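Local coordinates for hypothetical protein (Plasmodium falciparum, PDB 1ZSO), which is of unknown function but probably binds zinc, as expected of its family of eukaryotic CXXC-motif proteins, at residues I82-V85 / N89-S92. Residues are numbered along the deposited sequence; the frame is centred on the assembly and turned at random.
Sequences INFV and NSCS
The ring of Phe84 meets Ser90 and Cys91 with its far corner, where CE1 and CZ take up both partners at an oblique angle. Ser90 OG lies 3.5 Å from Phe84 CZ, and Cys91 SG comes to 3.9 Å from Phe84 CE1. The sulfur stands 5.0 Å from the centroid of the Phe84 ring and 74° off its normal, a Cys sulfur-aromatic contact. Phenylalanine suits this place because a long, flat apolar side chain can span the distance from strand to loop, the CA atoms of Val85 and Ser90 being 8.8 Å apart; CG anti to the backbone N (chi1 175°) carries the ring toward 89-92. The Phe84 side chain also touches Ala105 of strand 102-110 and Lys54. Cysteine offers a compact, polarisable group that can touch both the aromatic corner and Cys28. Serine is small enough to fit beside the ring, and with OG anti to its own N (chi1 -171°) the hydroxyl meets both Phe84 CZ and a water. No direct hydrogen bond joins 82-85 to 89-92; instead this water donates to Val85 O at 2.8 Å and lies 2.5 Å from Ser90 OG, a short hydrogen bond. Ser90 OG also bonds weakly to Phe104 O. The contact lies within the short connection from strand 80-85 of the six-stranded sheet to strand 92-94 of the four-stranded one, and strand 102-110 bonds to both its sides through Ser106 and Phe104. The chemistry is therefore mixed: dispersion between the buried Phe84 and Cys91, and a water linking the partly exposed Val85 and Ser90, carbonyl to hydroxyl.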
loop_
_atom_site.group_PDB
_atom_site.type_symbol
_atom_site.label_atom_id
_atom_site.label_comp_id
_atom_site.label_asym_id
_atom_site.label_seq_id
_atom_site.Cartn_x
_atom_site.Cartn_y
_atom_site.Cartn_z
ATOM N N ILE B 82 1.171 7.897 5.581
ATOM C CA ILE B 82 2.345 8.675 5.150
ATOM C C ILE B 82 2.024 9.433 3.867
ATOM O O ILE B 82 1.439 8.897 2.942
ATOM C CB ILE B 82 3.540 7.795 4.795
ATOM C CG1 ILE B 82 3.860 6.834 5.922
ATOM C CG2 ILE B 82 4.734 8.697 4.491
ATOM C CD1 ILE B 82 4.784 5.724 5.514
ATOM N N ASN B 83 2.403 10.680 3.829
ATOM C CA ASN B 83 2.363 11.491 2.604
ATOM C C ASN B 83 3.740 12.114 2.391
ATOM O O ASN B 83 4.265 12.751 3.315
ATOM C CB ASN B 83 1.366 12.638 2.717
ATOM C CG ASN B 83 0.024 12.331 2.092
ATOM O OD1 ASN B 83 -0.072 11.899 0.941
ATOM N ND2 ASN B 83 -1.030 12.616 2.833
ATOM N N PHE B 84 4.298 11.910 1.194
ATOM C CA PHE B 84 5.409 12.694 0.681
ATOM C C PHE B 84 4.982 14.145 0.574
ATOM O O PHE B 84 3.868 14.450 0.123
ATOM C CB PHE B 84 5.819 12.176 -0.726
ATOM C CG PHE B 84 6.891 13.013 -1.408
ATOM C CD1 PHE B 84 8.209 12.727 -1.237
ATOM C CD2 PHE B 84 6.552 14.062 -2.239
ATOM C CE1 PHE B 84 9.168 13.476 -1.842
ATOM C CE2 PHE B 84 7.488 14.820 -2.834
ATOM C CZ PHE B 84 8.809 14.544 -2.649
ATOM N N VAL B 85 5.871 15.042 0.993
ATOM C CA VAL B 85 5.600 16.440 1.001
ATOM C C VAL B 85 6.387 17.067 -0.130
ATOM O O VAL B 85 7.616 16.982 -0.157
ATOM C CB VAL B 85 6.021 17.102 2.337
ATOM C CG1 VAL B 85 5.811 18.615 2.258
ATOM C CG2 VAL B 85 5.251 16.547 3.504
ATOM N N ASN B 89 13.038 21.781 -5.177
ATOM C CA ASN B 89 14.280 20.991 -5.209
ATOM C C ASN B 89 14.352 19.916 -4.111
ATOM O O ASN B 89 15.414 19.657 -3.543
ATOM C CB ASN B 89 15.499 21.885 -5.129
ATOM C CG ASN B 89 15.335 23.162 -5.920
ATOM O OD1 ASN B 89 15.366 23.173 -7.158
ATOM N ND2 ASN B 89 15.193 24.262 -5.204
ATOM N N SER B 90 13.222 19.284 -3.831
ATOM C CA SER B 90 13.215 18.058 -3.084
ATOM C C SER B 90 13.943 17.019 -3.947
ATOM O O SER B 90 14.047 17.159 -5.165
ATOM C CB SER B 90 11.753 17.647 -2.815
ATOM O OG SER B 90 11.623 16.539 -1.907
ATOM N N CYS B 91 14.475 15.996 -3.307
ATOM C CA CYS B 91 14.967 14.821 -3.979
ATOM C C CYS B 91 16.092 15.091 -4.948
ATOM O O CYS B 91 16.154 14.429 -5.974
ATOM C CB CYS B 91 13.835 14.128 -4.738
ATOM S SG CYS B 91 12.585 13.438 -3.677
ATOM N N SER B 92 16.972 16.032 -4.616
ATOM C CA SER B 92 18.135 16.355 -5.422
ATOM C C SER B 92 19.351 16.563 -4.494
ATOM O O SER B 92 19.222 17.137 -3.430
ATOM C CB SER B 92 17.864 17.632 -6.253
ATOM O OG SER B 92 18.783 17.762 -7.332
HETATM O O HOH W 1 10.379 16.790 0.256
#